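Local coordinates for lipoteichoic acid primase (Listeria monocytogenes, PDB 4UOP), which carries an extracellular catalytic domain of the sulfatase family fold, with a magnesium ion bound in the model, at residues Leu196-Phe201 with Ile265-Asp270; Ser114-Thr119 with Tyr215-Ser220; Tyr387-Asp392 with Gly398-Tyr403. All blocks are in the same frame, centred on the assembly; numbering follows the deposited sequence.

Contact 1: Leu196-Phe201 with Ile265-Asp270; sequences LYNKAF and IQKLKD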
# COMPACT_ATOMS: atom_id res chain seq x y z
N LEU B 196 7.32 2.53 -29.59
CA LEU B 196 6.93 1.21 -29.07
C LEU B 196 6.39 0.35 -30.19
O LEU B 196 6.90 -0.76 -30.45
CB LEU B 196 5.88 1.35 -27.95
CG LEU B 196 5.19 0.07 -27.48
CD1 LEU B 196 6.18 -0.82 -26.76
CD2 LEU B 196 4.01 0.41 -26.59
N TYR B 197 5.40 0.88 -30.91
CA TYR B 197 4.72 0.09 -31.93
C TYR B 197 5.60 -0.12 -33.17
O TYR B 197 5.61 -1.21 -33.76
CB TYR B 197 3.39 0.73 -32.32
CG TYR B 197 2.41 0.83 -31.17
CD1 TYR B 197 2.10 -0.28 -30.39
CD2 TYR B 197 1.78 2.03 -30.88
CE1 TYR B 197 1.21 -0.19 -29.34
CE2 TYR B 197 0.87 2.13 -29.84
CZ TYR B 197 0.59 1.01 -29.05
OH TYR B 197 -0.29 1.12 -27.99
N ASN B 198 6.33 0.91 -33.57
CA ASN B 198 7.19 0.81 -34.75
C ASN B 198 8.36 -0.14 -34.60
O ASN B 198 8.77 -0.77 -35.56
CB ASN B 198 7.69 2.20 -35.18
CG ASN B 198 6.64 2.99 -35.93
OD1 ASN B 198 5.68 2.42 -36.45
ND2 ASN B 198 6.83 4.30 -36.01
N LYS B 199 8.93 -0.23 -33.41
CA LYS B 199 10.04 -1.15 -33.19
C LYS B 199 9.56 -2.56 -32.82
O LYS B 199 10.25 -3.52 -33.12
CB LYS B 199 11.01 -0.61 -32.15
CG LYS B 199 11.75 0.62 -32.67
CD LYS B 199 12.89 1.02 -31.77
CE LYS B 199 13.79 2.06 -32.42
NZ LYS B 199 14.70 1.45 -33.43
N ALA B 200 8.37 -2.69 -32.25
CA ALA B 200 7.83 -4.04 -31.96
C ALA B 200 7.36 -4.73 -33.24
O ALA B 200 7.59 -5.93 -33.43
CB ALA B 200 6.70 -3.97 -30.95
N PHE B 201 6.70 -3.98 -34.12
CA PHE B 201 6.04 -4.57 -35.26
C PHE B 201 6.94 -5.48 -36.12
O PHE B 201 6.52 -6.59 -36.48
CB PHE B 201 5.33 -3.49 -36.11
CG PHE B 201 4.77 -4.03 -37.38
CD1 PHE B 201 3.55 -4.69 -37.39
CD2 PHE B 201 5.48 -3.92 -38.57
CE1 PHE B 201 3.04 -5.21 -38.57
CE2 PHE B 201 4.98 -4.43 -39.74
CZ PHE B 201 3.76 -5.08 -39.74
N ILE B 265 -2.59 -0.92 -35.34
CA ILE B 265 -3.65 -1.79 -35.85
C ILE B 265 -3.65 -1.83 -37.38
O ILE B 265 -3.77 -2.90 -37.98
CB ILE B 265 -5.04 -1.35 -35.33
CG1 ILE B 265 -5.15 -1.60 -33.83
CG2 ILE B 265 -6.15 -2.09 -36.06
CD1 ILE B 265 -6.33 -0.92 -33.17
N GLN B 266 -3.50 -0.68 -38.03
CA GLN B 266 -3.51 -0.65 -39.49
C GLN B 266 -2.33 -1.46 -40.08
O GLN B 266 -2.49 -2.14 -41.10
CB GLN B 266 -3.51 0.79 -40.01
CG GLN B 266 -3.75 0.93 -41.50
CD GLN B 266 -5.06 0.29 -41.94
OE1 GLN B 266 -6.12 0.65 -41.45
NE2 GLN B 266 -4.97 -0.68 -42.82
N LYS B 267 -1.17 -1.43 -39.42
CA LYS B 267 -0.04 -2.25 -39.83
C LYS B 267 -0.29 -3.74 -39.62
O LYS B 267 0.10 -4.55 -40.45
CB LYS B 267 1.25 -1.82 -39.12
CG LYS B 267 1.73 -0.47 -39.62
CD LYS B 267 2.81 0.13 -38.74
CE LYS B 267 4.16 -0.52 -38.96
NZ LYS B 267 5.28 0.40 -38.59
N LEU B 268 -0.93 -4.10 -38.50
CA LEU B 268 -1.33 -5.48 -38.26
C LEU B 268 -2.32 -5.94 -39.33
O LEU B 268 -2.28 -7.08 -39.76
CB LEU B 268 -1.95 -5.64 -36.87
CG LEU B 268 -1.08 -5.38 -35.64
CD1 LEU B 268 -1.91 -5.50 -34.38
CD2 LEU B 268 0.16 -6.29 -35.59
N LYS B 269 -3.22 -5.06 -39.75
CA LYS B 269 -4.20 -5.41 -40.79
C LYS B 269 -3.51 -5.61 -42.15
O LYS B 269 -3.70 -6.65 -42.80
CB LYS B 269 -5.33 -4.37 -40.89
CG LYS B 269 -6.29 -4.38 -39.72
CD LYS B 269 -7.40 -3.35 -39.84
CE LYS B 269 -8.42 -3.52 -38.73
NZ LYS B 269 -9.49 -2.49 -38.76
N ASP B 270 -2.71 -4.63 -42.57
CA ASP B 270 -2.00 -4.69 -43.86
C ASP B 270 -1.09 -5.90 -43.99
O ASP B 270 -1.01 -6.52 -45.04
CB ASP B 270 -1.15 -3.44 -44.08
CG ASP B 270 -1.99 -2.20 -44.30
OD1 ASP B 270 -3.19 -2.33 -44.63
OD2 ASP B 270 -1.44 -1.08 -44.15
O HOH W 1 7.47 -0.77 -37.99
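The ring of F201 and the side chain of K267 carry most of the contact between helices 193-209 and 246-271, whose local axes pass 11.2 Å apart and run at 23° to each other. The apolar part is a CH-pi arrangement: K267 CE lies over one face of the F201 ring, 4.1 Å from its centroid, while CB covers the same ring nearer its rim. F201 reaches across because its CG stands anti to the backbone N (chi1 173°), which aims the ring at the other helix; there CE1 comes within 3.6 Å of K267 O, and CD1 brushes CD2 of L268 at 4.2 Å.

Polar links gather at the end of the lysine. A bend at chi3 (76°) carries NZ past the ring to N198, where it donates to OD1 at 3.0 Å from above the carbonyl plane. A water accepts from K267 NZ at 2.6 Å and donates to the backbone O of N198, so the lysine reaches N198 once directly and once through the water. With I273 packed on F201 and L268, both helices lie against the central mixed sheet, where Y197 and L268 touch strand 59-65, consistent with the alpha/beta architecture of the sulfatase family.

Contact 2: Ser114-Thr119 with Tyr215-Ser220; sequences SVYTST and YAQLIS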
# COMPACT_ATOMS: atom_id res chain seq x y z
N SER B 114 -1.93 -9.12 -12.41
CA SER B 114 -3.28 -9.66 -12.51
C SER B 114 -3.50 -10.38 -13.83
O SER B 114 -4.02 -11.49 -13.88
CB SER B 114 -4.31 -8.53 -12.38
OG SER B 114 -4.35 -8.04 -11.07
N VAL B 115 -3.06 -9.74 -14.91
CA VAL B 115 -3.26 -10.30 -16.23
C VAL B 115 -2.41 -11.56 -16.46
O VAL B 115 -2.93 -12.58 -16.93
CB VAL B 115 -3.01 -9.23 -17.31
CG1 VAL B 115 -3.07 -9.83 -18.70
CG2 VAL B 115 -4.05 -8.12 -17.16
N TYR B 116 -1.13 -11.52 -16.11
CA TYR B 116 -0.26 -12.66 -16.39
C TYR B 116 -0.56 -13.88 -15.50
O TYR B 116 -0.43 -15.01 -15.96
CB TYR B 116 1.22 -12.31 -16.24
CG TYR B 116 1.70 -11.11 -17.04
CD1 TYR B 116 1.11 -10.76 -18.23
CD2 TYR B 116 2.76 -10.34 -16.58
CE1 TYR B 116 1.55 -9.65 -18.94
CE2 TYR B 116 3.20 -9.24 -17.27
CZ TYR B 116 2.59 -8.89 -18.45
OH TYR B 116 3.02 -7.77 -19.13
N THR B 117 -0.91 -13.63 -14.23
CA THR B 117 -0.98 -14.70 -13.22
C THR B 117 -2.40 -15.16 -12.89
O THR B 117 -2.56 -16.26 -12.35
CB THR B 117 -0.31 -14.30 -11.88
OG1 THR B 117 -1.09 -13.31 -11.19
CG2 THR B 117 1.10 -13.80 -12.10
N SER B 118 -3.41 -14.33 -13.18
CA SER B 118 -4.77 -14.58 -12.72
C SER B 118 -4.80 -14.81 -11.20
O SER B 118 -5.54 -15.67 -10.70
CB SER B 118 -5.40 -15.76 -13.47
OG SER B 118 -6.81 -15.70 -13.44
N THR B 119 -3.96 -14.08 -10.47
CA THR B 119 -4.02 -14.04 -9.01
C THR B 119 -4.11 -12.57 -8.63
O THR B 119 -3.75 -11.69 -9.43
CB THR B 119 -2.78 -14.68 -8.34
OG1 THR B 119 -1.61 -13.90 -8.57
CG2 THR B 119 -2.54 -16.07 -8.83
N TYR B 215 3.03 -14.79 -28.61
CA TYR B 215 2.29 -13.93 -27.72
C TYR B 215 3.16 -12.72 -27.47
O TYR B 215 4.29 -12.85 -26.98
CB TYR B 215 1.96 -14.66 -26.40
CG TYR B 215 1.58 -13.79 -25.22
CD1 TYR B 215 0.84 -12.62 -25.38
CD2 TYR B 215 1.93 -14.16 -23.92
CE1 TYR B 215 0.48 -11.83 -24.29
CE2 TYR B 215 1.56 -13.39 -22.83
CZ TYR B 215 0.86 -12.21 -23.02
OH TYR B 215 0.51 -11.44 -21.94
N ALA B 216 2.66 -11.54 -27.85
CA ALA B 216 3.33 -10.27 -27.57
C ALA B 216 2.47 -9.42 -26.64
O ALA B 216 1.28 -9.21 -26.91
CB ALA B 216 3.59 -9.54 -28.87
N GLN B 217 3.05 -8.99 -25.53
CA GLN B 217 2.40 -8.06 -24.58
C GLN B 217 3.10 -6.71 -24.69
O GLN B 217 4.30 -6.63 -24.48
CB GLN B 217 2.53 -8.57 -23.16
CG GLN B 217 1.95 -7.65 -22.12
CD GLN B 217 0.48 -7.87 -21.83
OE1 GLN B 217 -0.07 -8.96 -22.07
NE2 GLN B 217 -0.16 -6.87 -21.24
N LEU B 218 2.36 -5.67 -25.05
CA LEU B 218 2.89 -4.33 -25.18
C LEU B 218 2.30 -3.46 -24.09
O LEU B 218 1.08 -3.48 -23.86
CB LEU B 218 2.57 -3.75 -26.56
CG LEU B 218 3.24 -4.43 -27.75
CD1 LEU B 218 2.46 -5.65 -28.21
CD2 LEU B 218 3.36 -3.48 -28.94
N ILE B 219 3.14 -2.69 -23.40
CA ILE B 219 2.72 -1.84 -22.32
C ILE B 219 2.98 -0.40 -22.78
O ILE B 219 4.09 -0.05 -22.93
CB ILE B 219 3.54 -2.10 -21.04
CG1 ILE B 219 3.59 -3.60 -20.75
CG2 ILE B 219 2.96 -1.41 -19.84
CD1 ILE B 219 2.27 -4.14 -20.41
N SER B 220 1.92 0.37 -22.99
CA SER B 220 2.04 1.75 -23.45
C SER B 220 2.48 2.67 -22.33
O SER B 220 2.48 2.26 -21.21
CB SER B 220 0.74 2.24 -24.06
OG SER B 220 -0.11 2.67 -23.10
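Y116 reaches from the end of helix 107-117 to the side chains of strand 214-219 and makes the closest contacts with it, chiefly through its ring edge and hydroxyl. The packing is by van der Waals contact. Q217 meets the Y116 ring at its edge, with CG in the ring plane and 3.2 Å from Y116 OH. The two side chains come from opposite directions, and the amide of Q217 is turned 85° from the ring, its CD lying 3.6 Å from Y116 CE1. A bend at chi2 (88°) in Q217 sets the amide crosswise at this edge. Y215 crosses Y116 at about a right angle and brings its OH to 3.6 Å from Y116 CE1, and I219 adds CD1 at 3.9 Å from Y116 OH.

Hydrogen bonds fix these groups from within each side. Y215 OH donates to Q217 OE1 at 2.6 Å, with the donor tilted 24° from the carbonyl plane; the bond joins alternate residues of the strand and helps fix the rotation of the amide beside the edge of the Y116 ring. Y116 OH is hydrogen-bonded to E112, one turn earlier in its helix.

The contact is buried near the centre of the chain and packs a helix against a parallel strand of the alpha/beta sheet in the sulfatase-family region; the side chain of I219 is about 7 Å from the bound magnesium ion. Strand 214-219 runs in the mixed sheet between strands 59-65 and 149-153, parallel to both; M139 of helix 139-144 touches V115 and Y215, and F172 meets Y116 edge-to-face.

Contact 3: Tyr387-Asp392 with Gly398-Tyr403; sequences YMYQPD and GAATNY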
# COMPACT_ATOMS: atom_id res chain seq x y z
N TYR B 387 -24.46 -4.14 -9.09
CA TYR B 387 -24.22 -3.39 -7.85
C TYR B 387 -22.80 -3.56 -7.32
O TYR B 387 -22.09 -4.48 -7.73
CB TYR B 387 -25.23 -3.79 -6.78
CG TYR B 387 -24.97 -5.14 -6.14
CD1 TYR B 387 -25.51 -6.29 -6.67
CD2 TYR B 387 -24.18 -5.25 -5.01
CE1 TYR B 387 -25.26 -7.53 -6.11
CE2 TYR B 387 -23.92 -6.48 -4.44
CZ TYR B 387 -24.46 -7.61 -4.99
OH TYR B 387 -24.22 -8.84 -4.42
N MET B 388 -22.40 -2.65 -6.45
CA MET B 388 -21.15 -2.77 -5.71
C MET B 388 -21.43 -2.90 -4.23
O MET B 388 -22.41 -2.35 -3.72
CB MET B 388 -20.22 -1.57 -5.97
CG MET B 388 -20.62 -0.21 -5.43
SD MET B 388 -19.16 0.87 -5.26
CE MET B 388 -18.43 0.25 -3.76
N TYR B 389 -20.61 -3.69 -3.55
CA TYR B 389 -20.68 -3.80 -2.10
C TYR B 389 -19.37 -3.35 -1.48
O TYR B 389 -18.30 -3.66 -1.99
CB TYR B 389 -21.00 -5.23 -1.65
CG TYR B 389 -20.91 -5.31 -0.16
CD1 TYR B 389 -21.92 -4.78 0.63
CD2 TYR B 389 -19.78 -5.82 0.47
CE1 TYR B 389 -21.84 -4.81 2.01
CE2 TYR B 389 -19.69 -5.85 1.85
CZ TYR B 389 -20.72 -5.34 2.62
OH TYR B 389 -20.63 -5.34 3.99
N GLN B 390 -19.47 -2.61 -0.38
CA GLN B 390 -18.30 -2.21 0.40
C GLN B 390 -18.61 -2.36 1.89
O GLN B 390 -19.59 -1.80 2.37
CB GLN B 390 -17.95 -0.76 0.08
CG GLN B 390 -16.64 -0.27 0.67
CD GLN B 390 -16.37 1.20 0.36
OE1 GLN B 390 -15.81 1.93 1.19
NE2 GLN B 390 -16.77 1.64 -0.83
N PRO B 391 -17.79 -3.13 2.62
CA PRO B 391 -18.02 -3.23 4.06
C PRO B 391 -17.53 -2.00 4.79
O PRO B 391 -16.86 -1.14 4.20
CB PRO B 391 -17.19 -4.44 4.46
CG PRO B 391 -16.06 -4.44 3.49
CD PRO B 391 -16.64 -3.95 2.19
N ASP B 392 -17.89 -1.91 6.07
CA ASP B 392 -17.37 -0.86 6.94
C ASP B 392 -16.72 -1.56 8.16
O ASP B 392 -15.75 -2.29 7.98
CB ASP B 392 -18.49 0.13 7.32
CG ASP B 392 -17.95 1.44 7.86
OD1 ASP B 392 -16.73 1.52 8.15
OD2 ASP B 392 -18.74 2.39 8.00
N GLY B 398 -21.90 -2.25 6.31
CA GLY B 398 -21.50 -1.85 4.96
C GLY B 398 -22.70 -1.43 4.13
O GLY B 398 -23.80 -1.24 4.66
N ALA B 399 -22.49 -1.30 2.82
CA ALA B 399 -23.52 -0.81 1.93
C ALA B 399 -23.38 -1.40 0.54
O ALA B 399 -22.27 -1.45 -0.00
CB ALA B 399 -23.46 0.71 1.85
N ALA B 400 -24.49 -1.89 -0.00
CA ALA B 400 -24.58 -2.31 -1.38
C ALA B 400 -25.32 -1.22 -2.13
O ALA B 400 -26.39 -0.75 -1.69
CB ALA B 400 -25.32 -3.62 -1.50
N THR B 401 -24.74 -0.80 -3.24
CA THR B 401 -25.30 0.27 -4.04
C THR B 401 -25.49 -0.23 -5.46
O THR B 401 -24.52 -0.64 -6.10
CB THR B 401 -24.37 1.49 -4.04
OG1 THR B 401 -24.13 1.90 -2.69
CG2 THR B 401 -24.98 2.66 -4.80
N ASN B 402 -26.74 -0.25 -5.91
CA ASN B 402 -27.05 -0.56 -7.29
C ASN B 402 -26.45 0.48 -8.21
O ASN B 402 -26.28 1.63 -7.84
CB ASN B 402 -28.56 -0.58 -7.51
CG ASN B 402 -29.25 -1.72 -6.79
OD1 ASN B 402 -28.80 -2.86 -6.84
ND2 ASN B 402 -30.34 -1.41 -6.09
N TYR B 403 -26.18 0.09 -9.45
CA TYR B 403 -25.57 1.00 -10.40
C TYR B 403 -26.48 2.12 -10.90
O TYR B 403 -26.00 3.08 -11.50
CB TYR B 403 -24.97 0.23 -11.57
CG TYR B 403 -23.80 -0.65 -11.19
CD1 TYR B 403 -22.98 -0.35 -10.09
CD2 TYR B 403 -23.49 -1.75 -11.95
CE1 TYR B 403 -21.91 -1.16 -9.77
CE2 TYR B 403 -22.41 -2.56 -11.64
CZ TYR B 403 -21.63 -2.27 -10.55
OH TYR B 403 -20.56 -3.10 -10.26
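Y387 and A400 lie on one face of an antiparallel hairpin, where the small alanine leaves room for two tyrosines: its CB sits 4.0 Å from Y387 CD2 and 4.2 Å from Y389 CD1. With CG anti to the backbone N (chi1 174°), Y389 leans its ring over the neighbouring strand, CD1 coming to 3.4 Å from the carbonyl O of A399. G398 CA lies close to Q390 O and P391 CA, with Y389 OH beside it.

At the other end Y403 lays a ring face against the start of strand 387-390, the backbone N of Y387 standing 3.6 Å above its plane and over its centre. CE1 of Y403 touches CB of M388 at 4.2 Å. M388 and T401 meet on the face opposite Y387 and Y389.

Four backbone hydrogen bonds, two in each of the pairs M388-T401 and Q390-A399, zip the strands together; the shortest is T401 N to M388 O at 2.8 Å. Y387 OH, bonded to Y382 and R417, and Y403 OH, bonded to T384, tie the hairpin to neighbouring parts, while Y389 OH braces its own loop at F395 O. Backbone bonds therefore set the register, and the rings supply apolar cover.

In the fold
From the N terminus, the chain first enters contact 2 on helix 107-117 and closes that loop on strand 214-219, segments 114-119 and 215-220 being 96 residues apart at their closest ends. Contact 1 opens before this, on helix 193-209, and closes on helix 246-271, so the two loops cross. They also touch: L196 and A200 of contact 1 pack on the strand of contact 2, and together they place helices about the mixed sheet of the sulfatase-family region. Contact 3 follows in series as a short hairpin in the separate five-stranded antiparallel sheet; its nearest atoms are about 17 Å from contact 2 and about 27 Å from contact 1.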